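Local coordinates for nucleoporin-like protein RIP (Homo sapiens, PDB 2OLM), which is required for vesicle docking or fusion during acrosome biogenesis and serves HIV-1 Rev as a host cofactor, here represented by its zinc-binding Arf-GAP domain, at residues E10-M15 with F72-I77; T37-T42 with K65-T70; K89-G94 with V127-A132. All coordinates share one frame; numbering follows the deposited sequence.

Contact 1 of 3, residues E10-M15 with F72-I77; sequences EKHLKM and FTQQEI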
ATOM      1  N   GLU A  10      -7.247   1.095   5.604  1.00 16.34           N
ATOM      2  CA  GLU A  10      -6.794   0.037   4.734  1.00 14.42           C
ATOM      3  C   GLU A  10      -7.665  -0.082   3.490  1.00 15.75           C
ATOM      4  O   GLU A  10      -7.175  -0.391   2.410  1.00 15.22           O
ATOM      5  CB  GLU A  10      -6.753  -1.296   5.486  1.00 14.97           C
ATOM      6  CG  GLU A  10      -5.809  -1.273   6.686  1.00 16.86           C
ATOM      7  CD  GLU A  10      -4.396  -0.863   6.356  1.00 17.63           C
ATOM      8  OE1 GLU A  10      -3.807  -1.443   5.441  1.00 17.41           O
ATOM      9  OE2 GLU A  10      -3.875   0.083   6.987  1.00 21.66           O
ATOM     10  N   LYS A  11      -8.950   0.222   3.619  1.00 15.03           N
ATOM     11  CA  LYS A  11      -9.852   0.268   2.466  1.00 14.46           C
ATOM     12  C   LYS A  11      -9.386   1.300   1.457  1.00 14.09           C
ATOM     13  O   LYS A  11      -9.352   1.039   0.247  1.00 14.01           O
ATOM     14  CB  LYS A  11     -11.282   0.584   2.916  1.00 16.36           C
ATOM     15  CG  LYS A  11     -12.317   0.563   1.792  1.00 20.22           C
ATOM     16  CD  LYS A  11     -13.702   1.005   2.290  1.00 23.62           C
ATOM     17  N   HIS A  12      -8.988   2.451   1.968  1.00 13.63           N
ATOM     18  CA  HIS A  12      -8.511   3.507   1.071  1.00 14.56           C
ATOM     19  C   HIS A  12      -7.229   3.113   0.330  1.00 14.73           C
ATOM     20  O   HIS A  12      -7.034   3.416  -0.866  1.00 14.23           O
ATOM     21  CB  HIS A  12      -8.323   4.803   1.840  1.00 14.05           C
ATOM     22  CG  HIS A  12      -9.598   5.394   2.350  1.00 15.69           C
ATOM     23  ND1 HIS A  12      -9.645   6.166   3.488  1.00 18.35           N
ATOM     24  CD2 HIS A  12     -10.874   5.284   1.918  1.00 17.34           C
ATOM     25  CE1 HIS A  12     -10.892   6.523   3.728  1.00 20.08           C
ATOM     26  NE2 HIS A  12     -11.659   6.020   2.781  1.00 16.88           N
ATOM     27  N   LEU A  13      -6.344   2.396   1.032  1.00 14.24           N
ATOM     28  CA  LEU A  13      -5.111   1.923   0.418  1.00 13.03           C
ATOM     29  C   LEU A  13      -5.420   0.833  -0.612  1.00 12.97           C
ATOM     30  O   LEU A  13      -4.788   0.756  -1.665  1.00 13.59           O
ATOM     31  CB  LEU A  13      -4.154   1.385   1.476  1.00 13.55           C
ATOM     32  CG  LEU A  13      -3.547   2.438   2.401  1.00 16.88           C
ATOM     33  CD1 LEU A  13      -2.645   1.750   3.430  1.00 19.81           C
ATOM     34  CD2 LEU A  13      -2.751   3.461   1.575  1.00 18.79           C
ATOM     35  N   LYS A  14      -6.405  -0.018  -0.337  1.00 14.12           N
ATOM     36  CA  LYS A  14      -6.805  -1.006  -1.346  1.00 15.78           C
ATOM     37  C   LYS A  14      -7.317  -0.294  -2.629  1.00 13.66           C
ATOM     38  O   LYS A  14      -6.926  -0.633  -3.771  1.00 13.47           O
ATOM     39  CB  LYS A  14      -7.864  -1.947  -0.756  1.00 14.98           C
ATOM     40  CG  LYS A  14      -8.355  -2.995  -1.757  1.00 18.11           C
ATOM     41  CD  LYS A  14      -9.529  -3.858  -1.235  1.00 21.00           C
ATOM     42  CE  LYS A  14     -10.076  -4.745  -2.368  1.00 23.19           C
ATOM     43  NZ  LYS A  14     -11.392  -5.451  -2.054  1.00 26.92           N
ATOM     44  N   MET A  15      -8.157   0.718  -2.408  1.00 13.20           N
ATOM     45  CA  MET A  15      -8.691   1.525  -3.523  1.00 13.45           C
ATOM     46  C   MET A  15      -7.570   2.240  -4.284  1.00 13.76           C
ATOM     47  O   MET A  15      -7.567   2.271  -5.500  1.00 13.67           O
ATOM     48  CB  MET A  15      -9.705   2.540  -2.985  1.00 15.43           C
ATOM     49  CG  MET A  15     -10.969   1.929  -2.473  1.00 13.74           C
ATOM     50  SD  MET A  15     -11.941   3.023  -1.390  1.00 18.60           S
ATOM     51  CE  MET A  15     -12.936   3.952  -2.578  1.00 23.92           C
ATOM     52  N   PHE A  72      -4.887   9.304   2.885  1.00 15.12           N
ATOM     53  CA  PHE A  72      -5.876   9.929   1.992  1.00 14.59           C
ATOM     54  C   PHE A  72      -7.252   9.815   2.603  1.00 14.88           C
ATOM     55  O   PHE A  72      -7.570   8.832   3.276  1.00 17.13           O
ATOM     56  CB  PHE A  72      -5.861   9.270   0.621  1.00 14.65           C
ATOM     57  CG  PHE A  72      -4.637   9.584  -0.173  1.00 13.55           C
ATOM     58  CD1 PHE A  72      -4.459  10.831  -0.743  1.00 14.75           C
ATOM     59  CD2 PHE A  72      -3.635   8.657  -0.321  1.00 13.52           C
ATOM     60  CE1 PHE A  72      -3.319  11.113  -1.462  1.00 14.76           C
ATOM     61  CE2 PHE A  72      -2.500   8.952  -0.996  1.00 15.22           C
ATOM     62  CZ  PHE A  72      -2.341  10.191  -1.597  1.00 13.65           C
ATOM     63  N   THR A  73      -8.084  10.815   2.395  1.00 13.94           N
ATOM     64  CA  THR A  73      -9.484  10.752   2.805  1.00 13.52           C
ATOM     65  C   THR A  73     -10.376  10.070   1.750  1.00 11.72           C
ATOM     66  O   THR A  73      -9.990   9.908   0.584  1.00 11.21           O
ATOM     67  CB  THR A  73     -10.043  12.139   3.028  1.00 14.68           C
ATOM     68  OG1 THR A  73     -10.083  12.828   1.771  1.00 13.85           O
ATOM     69  CG2 THR A  73      -9.169  12.914   4.017  1.00 13.86           C
ATOM     70  N   GLN A  74     -11.589   9.665   2.137  1.00 12.43           N
ATOM     71  CA  GLN A  74     -12.534   9.121   1.197  1.00 11.91           C
ATOM     72  C   GLN A  74     -12.780  10.061   0.032  1.00 10.30           C
ATOM     73  O   GLN A  74     -12.825   9.634  -1.126  1.00 12.66           O
ATOM     74  CB  GLN A  74     -13.844   8.811   1.938  1.00 14.00           C
ATOM     75  CG  GLN A  74     -14.888   8.118   1.096  1.00 18.80           C
ATOM     76  CD  GLN A  74     -14.618   6.628   0.845  1.00 23.82           C
ATOM     77  OE1 GLN A  74     -14.021   5.925   1.692  1.00 24.38           O
ATOM     78  NE2 GLN A  74     -15.068   6.135  -0.314  1.00 25.75           N
ATOM     79  N   GLN A  75     -12.914  11.362   0.352  1.00 12.35           N
ATOM     80  CA  GLN A  75     -13.119  12.397  -0.690  1.00 12.81           C
ATOM     81  C   GLN A  75     -11.958  12.404  -1.704  1.00 11.88           C
ATOM     82  O   GLN A  75     -12.145  12.442  -2.925  1.00 11.62           O
ATOM     83  CB  GLN A  75     -13.257  13.775  -0.023  1.00 14.05           C
ATOM     84  CG  GLN A  75     -14.608  14.058   0.596  1.00 17.27           C
ATOM     85  CD  GLN A  75     -14.559  15.335   1.414  1.00 19.56           C
ATOM     86  OE1 GLN A  75     -15.147  16.356   1.019  1.00 19.48           O
ATOM     87  NE2 GLN A  75     -13.836  15.310   2.527  1.00 21.64           N
ATOM     88  N   GLU A  76     -10.748  12.358  -1.206  1.00 10.69           N
ATOM     89  CA  GLU A  76      -9.617  12.349  -2.106  1.00 10.43           C
ATOM     90  C   GLU A  76      -9.556  11.097  -2.985  1.00 11.40           C
ATOM     91  O   GLU A  76      -9.316  11.174  -4.199  1.00 11.33           O
ATOM     92  CB  GLU A  76      -8.334  12.511  -1.319  1.00 11.18           C
ATOM     93  CG  GLU A  76      -8.169  13.884  -0.720  1.00 13.12           C
ATOM     94  CD  GLU A  76      -7.026  14.007   0.209  1.00 15.28           C
ATOM     95  OE1 GLU A  76      -6.734  13.065   0.973  1.00 13.98           O
ATOM     96  OE2 GLU A  76      -6.395  15.073   0.210  1.00 17.39           O
ATOM     97  N   ILE A  77      -9.757   9.922  -2.376  1.00 11.66           N
ATOM     98  CA  ILE A  77      -9.757   8.668  -3.115  1.00 10.30           C
ATOM     99  C   ILE A  77     -10.823   8.684  -4.219  1.00 10.87           C
ATOM    100  O   ILE A  77     -10.558   8.338  -5.355  1.00 12.21           O
ATOM    101  CB  ILE A  77      -9.963   7.483  -2.162  1.00 11.46           C
ATOM    102  CG1 ILE A  77      -8.748   7.348  -1.231  1.00 12.77           C
ATOM    103  CG2 ILE A  77     -10.297   6.205  -2.971  1.00 14.19           C
ATOM    104  CD1 ILE A  77      -7.438   6.928  -1.913  1.00 14.87           C
TER
HETATM  105  O   HOH W   1      -7.288   6.800   4.832  1.00 20.61           O
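The imidazole of His12 lies over the start of helix 74-82, one face covered by the carbonyl carbon of Thr73, and its edge reaches the side-chain amide of Gln74. His12 NE2 donates to Gln74 OE1 at 2.6 Å; the oxygen sits in the ring plane, but the donor lies 39° out of the plane of the Gln74 amide, off its lone pairs, and the N-H...O angle is 145°. Gln74 gets there by a kink at chi2, which folds its amide back toward helix 3-20, while NE2 turns to Glu78. At the other ring nitrogen, a water 2.8 Å from His12 ND1 donates to Phe72 O, 2.6 Å away. At the root of the side chain, His12 CB lies 4.0 Å from Ile77 CG1. One turn further along helix 3-20, a bend at chi3 (86°) brings Met15 CE tightly against Ile77 CG2, 3.5 Å away. Thr73 and Glu76 form a capping box. On another side of helix 3-20, Glu10 and Lys14 form salt bridges with Arg17 and Asp18 of the second subunit. One imidazole nitrogen donates to Gln74 and the other is bridged by water to Phe72, which probably fixes the rotation of the ring.

Contact 2 of 3, residues T37-T42 with K65-T70; sequences TYVNMT and KSISMT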
ATOM      1  N   THR A  37       5.243   8.257  -7.623  1.00 13.29           N
ATOM      2  CA  THR A  37       5.461   8.219  -6.185  1.00 12.24           C
ATOM      3  C   THR A  37       4.510   9.174  -5.422  1.00 10.98           C
ATOM      4  O   THR A  37       4.399   9.112  -4.205  1.00 12.06           O
ATOM      5  CB  THR A  37       6.891   8.659  -5.884  1.00 11.52           C
ATOM      6  OG1 THR A  37       7.216   9.828  -6.631  1.00 13.39           O
ATOM      7  CG2 THR A  37       7.881   7.547  -6.304  1.00 14.90           C
ATOM      8  N   TYR A  38       3.913  10.148  -6.146  1.00  9.31           N
ATOM      9  CA  TYR A  38       2.993  11.144  -5.575  1.00 10.00           C
ATOM     10  C   TYR A  38       1.712  11.197  -6.387  1.00  9.69           C
ATOM     11  O   TYR A  38       1.684  10.815  -7.540  1.00 10.06           O
ATOM     12  CB  TYR A  38       3.632  12.546  -5.557  1.00  9.59           C
ATOM     13  CG  TYR A  38       4.717  12.612  -4.490  1.00  9.94           C
ATOM     14  CD1 TYR A  38       4.478  13.206  -3.264  1.00  8.95           C
ATOM     15  CD2 TYR A  38       5.935  12.009  -4.696  1.00 10.19           C
ATOM     16  CE1 TYR A  38       5.421  13.207  -2.271  1.00  8.93           C
ATOM     17  CE2 TYR A  38       6.900  12.008  -3.697  1.00  9.08           C
ATOM     18  CZ  TYR A  38       6.625  12.592  -2.502  1.00 10.48           C
ATOM     19  OH  TYR A  38       7.582  12.528  -1.483  1.00 11.05           O
ATOM     20  N   VAL A  39       0.655  11.644  -5.735  1.00  8.20           N
ATOM     21  CA  VAL A  39      -0.535  12.095  -6.471  0.50  8.30           C
ATOM     22  C   VAL A  39      -0.573  13.608  -6.471  1.00  7.78           C
ATOM     23  O   VAL A  39      -0.262  14.284  -5.483  1.00  9.62           O
ATOM     24  CB  VAL A  39      -1.869  11.569  -5.936  0.50  9.77           C
ATOM     25  CG1 VAL A  39      -2.027  10.033  -6.219  0.50  8.19           C
ATOM     26  CG2 VAL A  39      -2.034  11.912  -4.471  0.50  8.27           C
ATOM     27  N   ASN A  40      -0.914  14.147  -7.643  1.00  8.20           N
ATOM     28  CA  ASN A  40      -1.134  15.559  -7.825  1.00  6.90           C
ATOM     29  C   ASN A  40      -2.617  15.768  -7.655  1.00  6.55           C
ATOM     30  O   ASN A  40      -3.412  15.486  -8.553  1.00  8.03           O
ATOM     31  CB  ASN A  40      -0.656  16.037  -9.172  1.00  7.30           C
ATOM     32  CG  ASN A  40      -0.965  17.466  -9.427  1.00  7.19           C
ATOM     33  OD1 ASN A  40      -1.620  18.080  -8.609  1.00  8.56           O
ATOM     34  ND2 ASN A  40      -0.495  18.017 -10.567  1.00  7.96           N
ATOM     35  N   MET A  41      -3.009  16.193  -6.454  1.00  6.72           N
ATOM     36  CA  MET A  41      -4.411  16.402  -6.103  1.00  8.10           C
ATOM     37  C   MET A  41      -5.066  17.578  -6.791  1.00  9.17           C
ATOM     38  O   MET A  41      -6.277  17.646  -6.866  1.00  8.99           O
ATOM     39  CB  MET A  41      -4.548  16.579  -4.564  1.00 10.73           C
ATOM     40  CG  MET A  41      -4.398  15.244  -3.777  1.00 11.51           C
ATOM     41  SD  MET A  41      -5.554  13.939  -4.266  1.00 13.97           S
ATOM     42  CE  MET A  41      -7.060  14.770  -4.216  1.00 12.04           C
ATOM     43  N   THR A  42      -4.275  18.494  -7.309  1.00  7.55           N
ATOM     44  CA  THR A  42      -4.803  19.622  -8.066  1.00  7.02           C
ATOM     45  C   THR A  42      -5.520  19.181  -9.316  1.00  9.05           C
ATOM     46  O   THR A  42      -6.592  19.712  -9.636  1.00  9.05           O
ATOM     47  CB  THR A  42      -3.674  20.630  -8.372  1.00  7.65           C
ATOM     48  OG1 THR A  42      -3.167  21.174  -7.145  1.00  9.48           O
ATOM     49  CG2 THR A  42      -4.141  21.755  -9.310  1.00  8.78           C
ATOM     50  N   LYS A  65       0.911  14.832  -2.918  1.00  9.38           N
ATOM     51  CA  LYS A  65       0.876  14.052  -1.712  1.00  8.40           C
ATOM     52  C   LYS A  65       1.468  12.680  -1.985  1.00  8.29           C
ATOM     53  O   LYS A  65       1.241  12.050  -3.029  1.00  9.08           O
ATOM     54  CB  LYS A  65      -0.542  13.894  -1.225  1.00 10.58           C
ATOM     55  CG  LYS A  65      -1.200  15.223  -0.871  1.00 11.70           C
ATOM     56  CD  LYS A  65      -2.526  15.032  -0.130  1.00 15.06           C
ATOM     57  CE  LYS A  65      -3.106  16.332   0.287  1.00 14.86           C
ATOM     58  NZ  LYS A  65      -4.193  16.128   1.322  1.00 18.28           N
ATOM     59  N   SER A  66       2.258  12.192  -1.032  1.00 10.09           N
ATOM     60  CA  SER A  66       2.975  10.913  -1.169  1.00  9.89           C
ATOM     61  C   SER A  66       2.005   9.747  -1.248  1.00 10.81           C
ATOM     62  O   SER A  66       1.122   9.635  -0.432  1.00 11.75           O
ATOM     63  CB  SER A  66       3.866  10.741   0.031  1.00 11.91           C
ATOM     64  OG  SER A  66       4.343   9.394   0.104  1.00 12.92           O
ATOM     65  N   ILE A  67       2.204   8.894  -2.252  1.00 10.36           N
ATOM     66  CA  ILE A  67       1.369   7.696  -2.373  1.00 12.07           C
ATOM     67  C   ILE A  67       1.466   6.791  -1.152  1.00 14.57           C
ATOM     68  O   ILE A  67       0.444   6.321  -0.637  1.00 15.53           O
ATOM     69  CB  ILE A  67       1.690   6.928  -3.669  1.00 10.57           C
ATOM     70  CG1 ILE A  67       1.281   7.774  -4.897  1.00 12.17           C
ATOM     71  CG2 ILE A  67       1.010   5.551  -3.686  1.00 13.32           C
ATOM     72  CD1 ILE A  67       1.665   7.196  -6.200  1.00 13.55           C
ATOM     73  N   SER A  68       2.681   6.604  -0.676  1.00 14.12           N
ATOM     74  CA  SER A  68       2.916   5.627   0.414  1.00 16.23           C
ATOM     75  C   SER A  68       2.751   6.204   1.811  1.00 15.44           C
ATOM     76  O   SER A  68       2.509   5.442   2.756  1.00 17.73           O
ATOM     77  CB  SER A  68       4.303   5.052   0.283  1.00 18.22           C
ATOM     78  OG  SER A  68       5.250   6.052   0.455  1.00 18.18           O
ATOM     79  N   MET A  69       2.843   7.527   1.981  1.00 13.36           N
ATOM     80  CA  MET A  69       2.878   8.071   3.315  1.00 14.63           C
ATOM     81  C   MET A  69       1.664   8.901   3.715  1.00 16.42           C
ATOM     82  O   MET A  69       1.469   9.207   4.890  1.00 21.39           O
ATOM     83  CB  MET A  69       4.179   8.864   3.467  1.00 16.40           C
ATOM     84  CG  MET A  69       5.458   8.088   2.854  1.00 20.53           C
ATOM     85  SD  MET A  69       7.098   8.760   3.257  1.00 20.33           S
ATOM     86  CE  MET A  69       6.567   8.744   4.795  1.00 12.39           C
ATOM     87  N   THR A  70       0.823   9.271   2.762  1.00 13.78           N
ATOM     88  CA  THR A  70      -0.343  10.105   3.091  1.00 15.19           C
ATOM     89  C   THR A  70      -1.491   9.233   3.567  1.00 16.72           C
ATOM     90  O   THR A  70      -1.722   8.143   3.054  1.00 15.94           O
ATOM     91  CB  THR A  70      -0.801  10.889   1.839  1.00 12.52           C
ATOM     92  OG1 THR A  70       0.301  11.621   1.317  1.00 14.11           O
ATOM     93  CG2 THR A  70      -1.950  11.832   2.125  1.00 15.94           C
TER
HETATM   94  O   HOH W   2       5.179   7.013  -2.379  1.00 21.78           O
HETATM   95  O   HOH W   3       6.318   9.175  -1.970  1.00 26.48           O
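This is an antiparallel strand pairing at one side of the small three-stranded sheet of the Arf-GAP domain, where central strand 38-40 meets outer strand 64-66. Val39 and Lys65 form a hydrogen-bonded pair: Val39 N donates to Lys65 O (2.8 Å) and Lys65 N to Val39 O (2.9 Å). Past the strand end, Ile67 N donates to Thr37 O at 2.9 Å. The same oxygen accepts from two waters, one also bonded to Ser66 OG and the other to Ser68 OG. On the other edge of strand 38-40, Thr37 and Tyr38 both face Val47 in a classic beta bulge. The Tyr38 ring lies obliquely against the Ser66 backbone, CD1 3.3 Å from Ser66 N. On the face carrying Val39 and Lys65, Val39 CG2 meets Lys65 CB at 4.1 Å, and the extended lysine chain passes Met41, with CD 4.1 Å from Met41 CG, to a salt bridge with Glu76. Ser66 O then accepts from both Thr70 OG1 (2.8 Å) and Thr70 N, closing the turn after the strand. Val39 and Lys65 thus satisfy each other's backbone N and O, Thr37 O is gripped by one N-H and two waters, and the lysine carries its charge across apolar neighbours to a carboxylate.

Contact 3 of 3, residues K89-G94 with V127-A132; sequences KQIWLG and VPPEQA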
ATOM      1  N   LYS A  89      -5.121  12.782 -19.315  1.00  8.43           N
ATOM      2  CA  LYS A  89      -4.518  12.831 -20.667  1.00 10.10           C
ATOM      3  C   LYS A  89      -5.499  13.458 -21.658  1.00  9.93           C
ATOM      4  O   LYS A  89      -5.127  14.278 -22.509  1.00  9.65           O
ATOM      5  CB  LYS A  89      -4.160  11.420 -21.142  1.00 12.05           C
ATOM      6  CG  LYS A  89      -3.622  11.326 -22.550  1.00 14.34           C
ATOM      7  CD  LYS A  89      -3.452   9.838 -22.956  1.00 16.82           C
ATOM      8  N   GLN A  90      -6.760  13.066 -21.535  1.00  8.97           N
ATOM      9  CA  GLN A  90      -7.770  13.543 -22.466  0.50 10.59           C
ATOM     10  C   GLN A  90      -8.033  15.051 -22.322  1.00 10.91           C
ATOM     11  O   GLN A  90      -8.477  15.712 -23.280  1.00 10.91           O
ATOM     12  CB  GLN A  90      -9.050  12.748 -22.286  0.50 11.71           C
ATOM     13  CG  GLN A  90      -8.876  11.245 -22.599  0.50 14.48           C
ATOM     14  CD  GLN A  90      -8.449  11.004 -24.030  0.50 16.49           C
ATOM     15  OE1 GLN A  90      -8.878  11.720 -24.930  0.50 23.00           O
ATOM     16  NE2 GLN A  90      -7.571  10.026 -24.246  0.50 23.90           N
ATOM     17  N   ILE A  91      -7.760  15.601 -21.144  1.00  8.59           N
ATOM     18  CA  ILE A  91      -7.956  17.027 -20.840  1.00  8.61           C
ATOM     19  C   ILE A  91      -6.669  17.798 -21.139  1.00  6.95           C
ATOM     20  O   ILE A  91      -6.571  18.532 -22.121  1.00  9.63           O
ATOM     21  CB  ILE A  91      -8.398  17.219 -19.354  1.00 10.19           C
ATOM     22  CG1 ILE A  91      -9.749  16.532 -19.146  1.00 12.67           C
ATOM     23  CG2 ILE A  91      -8.428  18.715 -18.982  1.00 12.06           C
ATOM     24  CD1 ILE A  91     -10.096  16.286 -17.650  1.00 11.65           C
ATOM     25  N   TRP A  92      -5.666  17.575 -20.318  1.00  7.76           N
ATOM     26  CA  TRP A  92      -4.449  18.383 -20.352  1.00  7.86           C
ATOM     27  C   TRP A  92      -3.536  18.095 -21.560  1.00  6.78           C
ATOM     28  O   TRP A  92      -2.708  18.931 -21.939  1.00  8.86           O
ATOM     29  CB  TRP A  92      -3.670  18.198 -19.020  1.00  7.56           C
ATOM     30  CG  TRP A  92      -4.503  18.552 -17.860  1.00  7.31           C
ATOM     31  CD1 TRP A  92      -5.133  17.682 -17.011  1.00  8.72           C
ATOM     32  CD2 TRP A  92      -4.876  19.869 -17.438  1.00  6.94           C
ATOM     33  NE1 TRP A  92      -5.894  18.381 -16.092  1.00  8.52           N
ATOM     34  CE2 TRP A  92      -5.736  19.721 -16.335  1.00  6.97           C
ATOM     35  CE3 TRP A  92      -4.552  21.158 -17.884  1.00  7.88           C
ATOM     36  CZ2 TRP A  92      -6.316  20.831 -15.684  1.00 10.11           C
ATOM     37  CZ3 TRP A  92      -5.079  22.252 -17.220  1.00  7.59           C
ATOM     38  CH2 TRP A  92      -5.970  22.073 -16.134  1.00  9.22           C
ATOM     39  N   LEU A  93      -3.678  16.890 -22.118  1.00  8.64           N
ATOM     40  CA  LEU A  93      -2.922  16.476 -23.275  1.00  7.20           C
ATOM     41  C   LEU A  93      -3.896  16.071 -24.400  1.00  8.53           C
ATOM     42  O   LEU A  93      -3.512  15.310 -25.300  1.00  8.30           O
ATOM     43  CB  LEU A  93      -1.987  15.289 -22.953  1.00  9.76           C
ATOM     44  CG  LEU A  93      -0.929  15.568 -21.909  1.00  9.90           C
ATOM     45  CD1 LEU A  93      -0.244  14.268 -21.527  1.00 11.30           C
ATOM     46  CD2 LEU A  93       0.057  16.635 -22.384  1.00 11.51           C
ATOM     47  N   GLY A  94      -5.115  16.592 -24.404  1.00  7.94           N
ATOM     48  CA  GLY A  94      -6.097  16.172 -25.418  1.00  7.99           C
ATOM     49  C   GLY A  94      -5.669  16.486 -26.822  1.00  8.53           C
ATOM     50  O   GLY A  94      -6.071  15.770 -27.768  1.00  9.84           O
ATOM     51  N   VAL A 127      -8.098  20.242 -23.899  1.00  8.90           N
ATOM     52  CA  VAL A 127      -9.498  20.071 -24.290  1.00  9.44           C
ATOM     53  C   VAL A 127     -10.344  20.151 -23.010  1.00 11.83           C
ATOM     54  O   VAL A 127     -10.042  19.473 -22.032  1.00 11.33           O
ATOM     55  CB  VAL A 127      -9.718  18.715 -24.982  1.00 10.06           C
ATOM     56  CG1 VAL A 127     -11.220  18.511 -25.312  1.00 14.22           C
ATOM     57  CG2 VAL A 127      -8.866  18.610 -26.246  1.00 11.68           C
ATOM     58  N   PRO A 128     -11.358  21.029 -22.992  1.00 13.15           N
ATOM     59  CA  PRO A 128     -12.136  21.187 -21.753  1.00 13.69           C
ATOM     60  C   PRO A 128     -12.752  19.880 -21.285  1.00 14.64           C
ATOM     61  O   PRO A 128     -13.148  19.043 -22.109  1.00 14.85           O
ATOM     62  CB  PRO A 128     -13.235  22.185 -22.164  1.00 17.60           C
ATOM     63  CG  PRO A 128     -12.710  22.912 -23.283  1.00 18.37           C
ATOM     64  CD  PRO A 128     -11.780  21.981 -24.027  1.00 13.42           C
ATOM     65  N   PRO A 129     -12.819  19.671 -19.969  1.00 16.47           N
ATOM     66  CA  PRO A 129     -13.304  18.401 -19.462  1.00 17.37           C
ATOM     67  C   PRO A 129     -14.648  17.908 -19.963  1.00 18.18           C
ATOM     68  O   PRO A 129     -14.808  16.713 -20.133  1.00 18.68           O
ATOM     69  CB  PRO A 129     -13.345  18.616 -17.938  1.00 18.30           C
ATOM     70  CG  PRO A 129     -12.401  19.688 -17.691  1.00 20.25           C
ATOM     71  CD  PRO A 129     -12.317  20.535 -18.889  1.00 17.37           C
ATOM     72  N   GLU A 130     -15.584  18.818 -20.193  1.00 19.26           N
ATOM     73  CA  GLU A 130     -16.902  18.436 -20.709  1.00 23.65           C
ATOM     74  C   GLU A 130     -16.802  17.792 -22.076  1.00 23.20           C
ATOM     75  O   GLU A 130     -17.465  16.788 -22.328  1.00 27.22           O
ATOM     76  CB  GLU A 130     -17.837  19.654 -20.770  1.00 21.97           C
ATOM     77  N   GLN A 131     -15.973  18.365 -22.963  1.00 19.28           N
ATOM     78  CA  GLN A 131     -15.731  17.754 -24.274  1.00 18.83           C
ATOM     79  C   GLN A 131     -14.889  16.488 -24.171  1.00 19.15           C
ATOM     80  O   GLN A 131     -15.162  15.491 -24.823  1.00 22.55           O
ATOM     81  CB  GLN A 131     -15.043  18.738 -25.230  1.00 18.52           C
ATOM     82  CG  GLN A 131     -14.657  18.086 -26.555  1.00 21.57           C
ATOM     83  CD  GLN A 131     -14.144  19.065 -27.563  1.00 21.66           C
ATOM     84  OE1 GLN A 131     -14.040  20.265 -27.274  1.00 26.10           O
ATOM     85  NE2 GLN A 131     -13.815  18.573 -28.757  1.00 16.72           N
ATOM     86  N   ALA A 132     -13.842  16.539 -23.358  1.00 17.38           N
ATOM     87  CA  ALA A 132     -12.906  15.443 -23.237  1.00 19.96           C
ATOM     88  C   ALA A 132     -13.623  14.160 -22.850  1.00 25.54           C
ATOM     89  O   ALA A 132     -13.310  13.098 -23.379  1.00 25.39           O
ATOM     90  CB  ALA A 132     -11.841  15.794 -22.203  1.00 19.25           C
TER
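The C-terminal end of helix 84-92 lies beside the segment leading into helix 129-133, and the two backbones come closest at Ile91 and Val127, whose CA atoms are 4.9 Å apart. A single hydrogen bond joins them: Val127 N donates to Ile91 O at 2.9 Å. In the opposite sense, Ile91 CA makes a C-H...O contact with Val127 O, so each residue turns a backbone oxygen to the other. Gly94 N also approaches Ile91 O, but that bond is weak. From Val127 the chain passes through Pro128, at the N-cap position, into the short helix, whose Ala132 N is bonded back to Pro128 O.

The side chains are almost wholly apolar where they meet. Ile91 makes the largest contribution: its CG1, anti to the carbonyl carbon (chi1 -63°), packs on Ala132 CB at 3.8 Å, and its CD1 reaches the pyrrolidine ring of Pro129, 4.0 Å from CB, the two side chains crossing at about a right angle. The other branch, Ile91 CG2, lies 3.5 Å from Val127 O and also rests over a face of its neighbour Trp92. Ala132 CB fits against the last turn of helix 84-92, 3.5 Å from Gln90 O and beside Gln90 CB. Val127 places CG2 on the CA of Gly94 at 3.8 Å; Gly94 has no side chain, and the backbone itself forms the surface that the valine meets. Tyr126 adds its side chain to Ile91 and its ring to Trp92, just before the segment.

The arrangement is a helix C-terminus tied by one backbone bond to the approach of a short helix with Pro128 at its N-cap, which packs the C-terminal part of the chain on the end of helix 84-92 at the surface, with Ile91 as its buried centre.

How the contacts relate
All three contacts lie within the Arf-GAP domain. Contact 2 is nested along the chain inside the loop closed by contact 1, and contact 3 follows both. Contacts 1 and 2 have centres 12 Å apart and touch directly: the Phe72 ring packs on Val39, and a salt bridge also crosses, joining helix 74-82 to the three-stranded sheet. Contact 3 lies on the opposite side of the chain's centre from contact 2, with centres 22 Å apart, and its centre is 25 Å from that of contact 1. Helix 84-92 follows helix 74-82, and the two lead from the three-stranded sheet toward the C-terminal part of the chain.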